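Local atomic coordinates of galactose-1-phosphate uridylyltransferase (Pyrobaculum aerophilum str. IM2, PDB entry 6K9Z), a protein that probably transfers uridylyl groups between UDP-glucose and hexose 1-phosphates such as galactose 1-phosphate, and here binds zinc, iron(III) and UDP. Residues W43-L48 / L103-E108; V204-K209 / A227-I232; Y273-K278 / L294-E299. The protein carries 1 engineered substitution. One frame throughout, in Å; residues are numbered along the deposited sequence.

Contacts 1 and 2 each lay a helix against the same large antiparallel sheet, one in the N-terminal and one in the C-terminal family region; their centres are about 19 Å apart. The helices touch, Leu103 CD1 lying 3.7 Å from Ala227 N. In contact 1 the side chain of Val45 is about 9 Å from that of Phe140, the engineered residue at the predicted uridylylated-histidine position. In contact 2 the Ile206 side chain is about 11 Å from the iron(III). Contact 3, a surface pairing, is centred about 21 Å from contact 2 and 34 Å from contact 1, away from the active site and its nucleotide pocket; its Arg274 side chain is about 4 Å from another UDP.

Contact 1 (W43-L48 / L103-E108); sequences WDVLIL and LTAVAE
Ile47 on strand 46-49 and Val45 in the loop just before it both lean on Ala105 of helix 96-114. Along Ile47, CB points toward the helix but makes no close contact with 103-108. At CB the side chain forks: CG2 stays back from the helix segment, while CG1, anti to the carbonyl carbon (chi1 -62°), carries the longer branch forward. With chi2 extended, CD1 is the touching tip, 3.6 Å from Ala105 O, 4.1 Å from Ala105 CB and 4.4 Å from Val106 CG2. Val45 comes in with a single branch, CG1 standing 3.9 Å from Ala105 CB, so the alanine methyl is approached by both residues. Ile47 also packs on Leu78 and Val80 of the neighbouring strand 76-81 and on Ala109 of the same helix. This is helix-on-sheet packing in the N-terminal region of the HIT-clan fold, on the large antiparallel sheet that both halves share. Between the two segments no hydrogen bond forms: methyl groups meet the Ala105 methyl, Val106 CG2 and the Ala105 carbonyl, an apolar fit to which Asp44 adds polar links with Gln98 and Lys101, earlier on the helix.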
loop_
_atom_site.group_PDB
_atom_site.type_symbol
_atom_site.label_atom_id
_atom_site.label_comp_id
_atom_site.label_asym_id
_atom_site.label_seq_id
_atom_site.Cartn_x
_atom_site.Cartn_y
_atom_site.Cartn_z
ATOM N N TRP A 43 -4.043 27.494 23.484
ATOM C CA TRP A 43 -3.027 27.073 22.481
ATOM C C TRP A 43 -3.578 27.199 21.055
ATOM O O TRP A 43 -4.797 27.043 20.873
ATOM C CB TRP A 43 -2.571 25.636 22.759
ATOM C CG TRP A 43 -3.700 24.669 22.948
ATOM C CD1 TRP A 43 -4.282 24.313 24.128
ATOM C CD2 TRP A 43 -4.389 23.928 21.926
ATOM N NE1 TRP A 43 -5.280 23.402 23.914
ATOM C CE2 TRP A 43 -5.370 23.145 22.572
ATOM C CE3 TRP A 43 -4.275 23.844 20.534
ATOM C CZ2 TRP A 43 -6.224 22.295 21.874
ATOM C CZ3 TRP A 43 -5.121 23.005 19.846
ATOM C CH2 TRP A 43 -6.082 22.242 20.507
ATOM N N ASP A 44 -2.696 27.505 20.099
ATOM C CA ASP A 44 -3.060 27.587 18.665
ATOM C C ASP A 44 -2.813 26.210 18.059
ATOM O O ASP A 44 -3.609 25.813 17.160
ATOM C CB ASP A 44 -2.252 28.670 17.933
ATOM C CG ASP A 44 -2.694 30.095 18.242
ATOM O OD1 ASP A 44 -3.914 30.311 18.412
ATOM O OD2 ASP A 44 -1.814 30.972 18.286
ATOM N N VAL A 45 -1.700 25.568 18.461
ATOM C CA VAL A 45 -1.277 24.232 17.964
ATOM C C VAL A 45 -0.726 23.443 19.140
ATOM O O VAL A 45 -0.060 24.015 19.988
ATOM C CB VAL A 45 -0.236 24.331 16.835
ATOM C CG1 VAL A 45 0.279 22.965 16.434
ATOM C CG2 VAL A 45 -0.780 25.088 15.628
ATOM N N LEU A 46 -1.042 22.159 19.189
ATOM C CA LEU A 46 -0.603 21.284 20.282
ATOM C C LEU A 46 0.016 20.035 19.691
ATOM O O LEU A 46 -0.628 19.450 18.837
ATOM C CB LEU A 46 -1.850 20.942 21.088
ATOM C CG LEU A 46 -1.600 20.756 22.563
ATOM C CD1 LEU A 46 -0.945 22.003 23.123
ATOM C CD2 LEU A 46 -2.904 20.442 23.280
ATOM N N ILE A 47 1.212 19.639 20.138
ATOM C CA ILE A 47 1.824 18.346 19.745
ATOM C C ILE A 47 1.839 17.493 21.008
ATOM O O ILE A 47 2.486 17.893 21.987
ATOM C CB ILE A 47 3.196 18.538 19.094
ATOM C CG1 ILE A 47 3.020 19.360 17.816
ATOM C CG2 ILE A 47 3.886 17.198 18.856
ATOM C CD1 ILE A 47 4.255 19.535 16.999
ATOM N N LEU A 48 1.252 16.380 21.022
ATOM C CA LEU A 48 1.044 15.620 22.262
ATOM C C LEU A 48 1.186 14.137 22.012
ATOM O O LEU A 48 1.114 13.674 20.875
ATOM C CB LEU A 48 -0.293 15.989 22.891
ATOM C CG LEU A 48 -1.566 15.717 22.127
ATOM C CD1 LEU A 48 -1.950 14.251 22.259
ATOM C CD2 LEU A 48 -2.662 16.556 22.773
ATOM N N LEU A 103 3.115 24.206 10.715
ATOM C CA LEU A 103 4.422 23.820 10.091
ATOM C C LEU A 103 5.579 24.214 11.010
ATOM O O LEU A 103 6.466 23.394 11.190
ATOM C CB LEU A 103 4.530 24.442 8.701
ATOM C CG LEU A 103 3.458 23.927 7.735
ATOM C CD1 LEU A 103 3.358 24.805 6.483
ATOM C CD2 LEU A 103 3.692 22.492 7.335
ATOM N N THR A 104 5.527 25.396 11.624
ATOM C CA THR A 104 6.559 25.901 12.539
ATOM C C THR A 104 6.665 24.975 13.738
ATOM O O THR A 104 7.816 24.657 14.103
ATOM C CB THR A 104 6.294 27.342 12.964
ATOM O OG1 THR A 104 6.310 28.135 11.768
ATOM C CG2 THR A 104 7.372 27.822 13.903
ATOM N N ALA A 105 5.531 24.570 14.315
ATOM C CA ALA A 105 5.531 23.688 15.503
ATOM C C ALA A 105 6.117 22.311 15.115
ATOM O O ALA A 105 6.860 21.702 15.935
ATOM C CB ALA A 105 4.158 23.542 16.076
ATOM N N VAL A 106 5.756 21.794 13.945
ATOM C CA VAL A 106 6.282 20.473 13.492
ATOM C C VAL A 106 7.794 20.589 13.276
ATOM O O VAL A 106 8.534 19.706 13.757
ATOM C CB VAL A 106 5.557 19.965 12.250
ATOM C CG1 VAL A 106 6.208 18.724 11.677
ATOM C CG2 VAL A 106 4.100 19.709 12.564
ATOM N N ALA A 107 8.252 21.687 12.682
ATOM C CA ALA A 107 9.701 21.868 12.494
ATOM C C ALA A 107 10.394 21.908 13.883
ATOM O O ALA A 107 11.482 21.345 14.011
ATOM C CB ALA A 107 9.966 23.084 11.654
ATOM N N GLU A 108 9.822 22.619 14.863
ATOM C CA GLU A 108 10.478 22.759 16.188
ATOM C C GLU A 108 10.606 21.368 16.803
ATOM O O GLU A 108 11.663 21.069 17.370
ATOM C CB GLU A 108 9.727 23.717 17.120
ATOM C CG GLU A 108 9.813 25.151 16.644
ATOM C CD GLU A 108 8.965 26.176 17.394
ATOM O OE1 GLU A 108 7.992 25.770 18.129
ATOM O OE2 GLU A 108 9.263 27.384 17.226
#

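Contact 2 (V204-K209 / A227-I232); sequences VHIYPK and AEALKI
Ile206 and Ala229 mark the closest backbone approach between strand 202-208 and helix 220-240, with their CA atoms 7.4 Å apart, a gap spanned by the isoleucine side chain. Ile206 supplies the whole strand side of the contact, its CB directed at the helix and its two branches going to different residues. CG2, held anti to the backbone N (chi1 of -55° for CG1), rests 3.9 Å from the CB methyl of Ala229. The other branch runs out fully extended, and its CD1 ends 3.9 Å from Ala229 O and 4.0 Å from Leu230 CD2. The leucine leaves the helix from the flank, and only its CD2 methyl reaches the isoleucine; the two side chains cross obliquely. The Ala229 carbonyl oxygen touched by CD1 takes a hydrogen bond from Thr233 OG1. Along the sheet, Ile206 is backbone-bonded to Phe267 and packs on Trp190 and Ala192 of strand 190-193. The next residue, Tyr207, stacks its ring on His266, an iron(III) ligand, and meets His264, a zinc ligand, edge to face, so this strand has the helix packing and the metal-site neighbours one residue apart. This is the helix-on-sheet packing of the C-terminal HIT-clan region. All three touching residues are buried and no hydrogen bond crosses between them, which makes this a hydrophobic core contact resting on apolar fit.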
loop_
_atom_site.group_PDB
_atom_site.type_symbol
_atom_site.label_atom_id
_atom_site.label_comp_id
_atom_site.label_asym_id
_atom_site.label_seq_id
_atom_site.Cartn_x
_atom_site.Cartn_y
_atom_site.Cartn_z
ATOM N N VAL A 204 -0.623 14.717 -6.098
ATOM C CA VAL A 204 0.134 15.982 -6.254
ATOM C C VAL A 204 1.346 15.926 -5.342
ATOM O O VAL A 204 1.207 15.573 -4.138
ATOM C CB VAL A 204 -0.773 17.197 -5.977
ATOM C CG1 VAL A 204 0.049 18.483 -6.138
ATOM C CG2 VAL A 204 -1.994 17.255 -6.844
ATOM N N HIS A 205 2.527 16.217 -5.896
ATOM C CA HIS A 205 3.779 16.346 -5.103
ATOM C C HIS A 205 4.126 17.824 -4.979
ATOM O O HIS A 205 3.986 18.569 -6.008
ATOM C CB HIS A 205 4.884 15.545 -5.756
ATOM C CG HIS A 205 4.707 14.076 -5.662
ATOM N ND1 HIS A 205 5.729 13.219 -5.907
ATOM C CD2 HIS A 205 3.600 13.337 -5.400
ATOM C CE1 HIS A 205 5.276 11.984 -5.804
ATOM N NE2 HIS A 205 3.953 12.032 -5.509
ATOM N N ILE A 206 4.533 18.242 -3.792
ATOM C CA ILE A 206 4.845 19.661 -3.516
ATOM C C ILE A 206 6.334 19.678 -3.145
ATOM O O ILE A 206 6.732 19.169 -2.049
ATOM C CB ILE A 206 3.900 20.269 -2.480
ATOM C CG1 ILE A 206 2.432 20.085 -2.923
ATOM C CG2 ILE A 206 4.219 21.736 -2.213
ATOM C CD1 ILE A 206 1.382 20.670 -1.987
ATOM N N TYR A 207 7.117 20.355 -3.968
ATOM C CA TYR A 207 8.587 20.420 -3.792
ATOM C C TYR A 207 9.051 21.845 -3.615
ATOM O O TYR A 207 8.520 22.767 -4.245
ATOM C CB TYR A 207 9.348 19.922 -5.010
ATOM C CG TYR A 207 9.569 18.434 -5.103
ATOM C CD1 TYR A 207 8.613 17.584 -5.651
ATOM C CD2 TYR A 207 10.792 17.896 -4.766
ATOM C CE1 TYR A 207 8.868 16.227 -5.797
ATOM C CE2 TYR A 207 11.058 16.555 -4.897
ATOM C CZ TYR A 207 10.107 15.713 -5.435
ATOM O OH TYR A 207 10.422 14.385 -5.555
ATOM N N PRO A 208 10.083 22.054 -2.786
ATOM C CA PRO A 208 10.712 23.371 -2.727
ATOM C C PRO A 208 11.570 23.557 -3.986
ATOM O O PRO A 208 12.191 22.602 -4.503
ATOM C CB PRO A 208 11.542 23.288 -1.438
ATOM C CG PRO A 208 11.964 21.825 -1.368
ATOM C CD PRO A 208 10.803 21.054 -1.990
ATOM N N LYS A 209 11.579 24.800 -4.485
ATOM C CA LYS A 209 12.350 25.138 -5.696
ATOM C C LYS A 209 13.846 25.125 -5.348
ATOM O O LYS A 209 14.629 24.852 -6.240
ATOM C CB LYS A 209 11.884 26.496 -6.218
ATOM C CG LYS A 209 10.547 26.425 -6.944
ATOM C CD LYS A 209 9.955 27.794 -7.268
ATOM C CE LYS A 209 8.804 27.697 -8.247
ATOM N NZ LYS A 209 8.427 29.030 -8.789
ATOM N N ALA A 227 2.843 26.873 3.520
ATOM C CA ALA A 227 1.461 26.952 4.017
ATOM C C ALA A 227 0.529 27.286 2.842
ATOM O O ALA A 227 -0.538 26.667 2.703
ATOM C CB ALA A 227 1.344 27.937 5.118
ATOM N N GLU A 228 0.924 28.210 1.965
ATOM C CA GLU A 228 0.074 28.623 0.820
ATOM C C GLU A 228 -0.083 27.443 -0.155
ATOM O O GLU A 228 -1.242 27.127 -0.597
ATOM C CB GLU A 228 0.639 29.861 0.155
ATOM C CG GLU A 228 -0.154 30.272 -1.075
ATOM C CD GLU A 228 0.330 31.577 -1.649
ATOM O OE1 GLU A 228 1.356 31.581 -2.338
ATOM O OE2 GLU A 228 -0.254 32.616 -1.308
ATOM N N ALA A 229 1.020 26.774 -0.487
ATOM C CA ALA A 229 0.973 25.682 -1.466
ATOM C C ALA A 229 0.079 24.558 -0.923
ATOM O O ALA A 229 -0.706 23.981 -1.696
ATOM C CB ALA A 229 2.354 25.186 -1.808
ATOM N N LEU A 230 0.197 24.232 0.355
ATOM C CA LEU A 230 -0.656 23.202 0.986
ATOM C C LEU A 230 -2.116 23.665 0.974
ATOM O O LEU A 230 -2.988 22.896 0.546
ATOM C CB LEU A 230 -0.182 22.949 2.416
ATOM C CG LEU A 230 1.114 22.145 2.521
ATOM C CD1 LEU A 230 1.626 22.094 3.962
ATOM C CD2 LEU A 230 0.875 20.752 1.979
ATOM N N LYS A 231 -2.391 24.878 1.395
ATOM C CA LYS A 231 -3.774 25.366 1.451
ATOM C C LYS A 231 -4.385 25.296 0.060
ATOM O O LYS A 231 -5.540 24.832 -0.073
ATOM C CB LYS A 231 -3.804 26.783 2.024
ATOM C CG LYS A 231 -5.185 27.374 2.152
ATOM C CD LYS A 231 -5.213 28.715 2.907
ATOM C CE LYS A 231 -6.564 29.394 2.872
ATOM N NZ LYS A 231 -7.557 28.649 3.654
ATOM N N ILE A 232 -3.704 25.864 -0.936
ATOM C CA ILE A 232 -4.315 26.007 -2.284
ATOM C C ILE A 232 -4.468 24.614 -2.920
ATOM O O ILE A 232 -5.506 24.392 -3.566
ATOM C CB ILE A 232 -3.506 27.011 -3.116
ATOM C CG1 ILE A 232 -3.756 28.405 -2.516
ATOM C CG2 ILE A 232 -3.914 26.942 -4.576
ATOM C CD1 ILE A 232 -2.910 29.508 -3.093
#

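Contact 3 (Y273-K278 / L294-E299); sequences YRPDGK and LDTTPE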
loop_
_atom_site.group_PDB
_atom_site.type_symbol
_atom_site.label_atom_id
_atom_site.label_comp_id
_atom_site.label_asym_id
_atom_site.label_seq_id
_atom_site.Cartn_x
_atom_site.Cartn_y
_atom_site.Cartn_z
ATOM N N TYR A 273 -10.331 9.791 -4.422
ATOM C CA TYR A 273 -11.502 9.646 -5.331
ATOM C C TYR A 273 -10.996 9.573 -6.773
ATOM O O TYR A 273 -10.176 10.380 -7.153
ATOM C CB TYR A 273 -12.497 10.792 -5.198
ATOM C CG TYR A 273 -13.418 10.768 -4.000
ATOM C CD1 TYR A 273 -13.591 9.644 -3.212
ATOM C CD2 TYR A 273 -14.214 11.859 -3.723
ATOM C CE1 TYR A 273 -14.483 9.635 -2.143
ATOM C CE2 TYR A 273 -15.111 11.875 -2.668
ATOM C CZ TYR A 273 -15.244 10.764 -1.870
ATOM O OH TYR A 273 -16.130 10.747 -0.839
ATOM N N ARG A 274 -11.646 8.664 -7.586
ATOM C CA ARG A 274 -11.409 8.695 -9.048
ATOM C C ARG A 274 -12.033 10.007 -9.574
ATOM O O ARG A 274 -12.855 10.657 -8.882
ATOM C CB ARG A 274 -11.989 7.457 -9.757
ATOM C CG ARG A 274 -11.297 6.145 -9.405
ATOM C CD ARG A 274 -11.947 4.949 -10.100
ATOM N NE ARG A 274 -11.237 3.712 -9.753
ATOM C CZ ARG A 274 -11.412 2.969 -8.652
ATOM N NH1 ARG A 274 -12.273 3.333 -7.711
ATOM N NH2 ARG A 274 -10.699 1.858 -8.490
ATOM N N PRO A 275 -11.861 10.478 -10.786
ATOM C CA PRO A 275 -12.545 11.629 -11.378
ATOM C C PRO A 275 -14.077 11.511 -11.338
ATOM O O PRO A 275 -14.725 12.533 -11.235
ATOM C CB PRO A 275 -11.978 11.664 -12.808
ATOM C CG PRO A 275 -10.588 11.138 -12.646
ATOM C CD PRO A 275 -10.766 9.989 -11.658
ATOM N N ASP A 276 -14.598 10.280 -11.340
ATOM C CA ASP A 276 -16.052 9.986 -11.244
ATOM C C ASP A 276 -16.556 10.005 -9.788
ATOM O O ASP A 276 -17.711 9.658 -9.614
ATOM C CB ASP A 276 -16.386 8.668 -11.945
ATOM C CG ASP A 276 -15.746 7.440 -11.334
ATOM O OD1 ASP A 276 -15.198 7.554 -10.233
ATOM O OD2 ASP A 276 -15.817 6.370 -11.966
ATOM N N GLY A 277 -15.767 10.420 -8.785
ATOM C CA GLY A 277 -16.194 10.478 -7.366
ATOM C C GLY A 277 -16.183 9.101 -6.646
ATOM O O GLY A 277 -16.504 9.010 -5.424
ATOM N N LYS A 278 -15.770 8.047 -7.364
ATOM C CA LYS A 278 -15.641 6.653 -6.844
ATOM C C LYS A 278 -14.418 6.531 -5.928
ATOM O O LYS A 278 -13.316 6.823 -6.390
ATOM C CB LYS A 278 -15.447 5.691 -8.018
ATOM C CG LYS A 278 -15.560 4.212 -7.694
ATOM C CD LYS A 278 -16.130 3.413 -8.854
ATOM C CE LYS A 278 -17.591 3.749 -9.121
ATOM N NZ LYS A 278 -18.275 2.707 -9.927
ATOM N N LEU A 294 -4.146 3.383 -13.269
ATOM C CA LEU A 294 -4.852 4.672 -13.458
ATOM C C LEU A 294 -5.789 4.548 -14.632
ATOM O O LEU A 294 -5.379 3.962 -15.670
ATOM C CB LEU A 294 -3.863 5.796 -13.762
ATOM C CG LEU A 294 -3.018 6.222 -12.602
ATOM C CD1 LEU A 294 -2.049 7.317 -13.041
ATOM C CD2 LEU A 294 -3.915 6.677 -11.455
ATOM N N ASP A 295 -6.988 5.092 -14.471
ATOM C CA ASP A 295 -8.003 5.055 -15.539
ATOM C C ASP A 295 -8.022 6.411 -16.242
ATOM O O ASP A 295 -8.884 6.597 -17.121
ATOM C CB ASP A 295 -9.357 4.647 -14.967
ATOM C CG ASP A 295 -10.046 5.735 -14.172
ATOM O OD1 ASP A 295 -9.471 6.825 -13.977
ATOM O OD2 ASP A 295 -11.197 5.471 -13.783
ATOM N N THR A 296 -7.122 7.295 -15.838
ATOM C CA THR A 296 -7.017 8.671 -16.374
ATOM C C THR A 296 -5.546 9.044 -16.470
ATOM O O THR A 296 -4.793 8.746 -15.527
ATOM C CB THR A 296 -7.785 9.663 -15.495
ATOM O OG1 THR A 296 -9.117 9.159 -15.353
ATOM C CG2 THR A 296 -7.815 11.040 -16.112
ATOM N N THR A 297 -5.114 9.708 -17.542
ATOM C CA THR A 297 -3.665 10.052 -17.567
ATOM C C THR A 297 -3.349 11.056 -16.473
ATOM O O THR A 297 -4.160 11.917 -16.172
ATOM C CB THR A 297 -3.202 10.557 -18.927
ATOM O OG1 THR A 297 -3.788 11.841 -19.134
ATOM C CG2 THR A 297 -3.546 9.601 -20.041
ATOM N N PRO A 298 -2.124 11.015 -15.909
ATOM C CA PRO A 298 -1.637 12.082 -15.037
ATOM C C PRO A 298 -1.777 13.474 -15.669
ATOM O O PRO A 298 -1.985 14.420 -14.943
ATOM C CB PRO A 298 -0.185 11.666 -14.775
ATOM C CG PRO A 298 -0.207 10.142 -14.837
ATOM C CD PRO A 298 -1.225 9.852 -15.922
ATOM N N GLU A 299 -1.573 13.569 -16.972
ATOM C CA GLU A 299 -1.646 14.860 -17.719
ATOM C C GLU A 299 -3.083 15.393 -17.690
ATOM O O GLU A 299 -3.276 16.574 -17.393
ATOM C CB GLU A 299 -1.110 14.676 -19.126
ATOM C CG GLU A 299 0.373 14.336 -19.143
ATOM C CD GLU A 299 0.699 12.886 -18.786
ATOM O OE1 GLU A 299 -0.087 11.979 -19.145
ATOM O OE2 GLU A 299 1.699 12.667 -18.095
#
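Arg274 and Asp295 supply the electrostatic part of this surface contact. The arginine chain, extended from CG to NE, crosses the aspartate at about a right angle, and its CD lies 3.8 Å from Asp295 OD2. That oxygen sits at the edge of the guanidinium, near its plane, but at 4.4 Å from Arg274 NE it is beyond salt-bridge range, and the two flat groups are turned 62° apart. Van der Waals contact comes from the Pro275 ring, which slides past Thr296 and Asp295 in the opposite direction: its CG is 3.7 Å from Thr296 OG1 and its CD 4.1 Å from Asp295 OD1. The loop side is a type I beta turn from Arg274 to Gly277, overlapped by an Asx turn in which Asp276 OD1 accepts from Lys278 N; opposite, Thr297 is the N-cap of helix 298-309, and Leu294 pairs with a parallel strand of the second subunit. Hydrogen bonding steadies the acid: Thr296 OG1, beside its own backbone N (chi1 -53°), donates to Asp295 OD1 at 2.7 Å, from above the carboxylate plane. A valine in place of Thr296 would remove this donor and would probably leave the Asp295 carboxylate free to turn against Arg274.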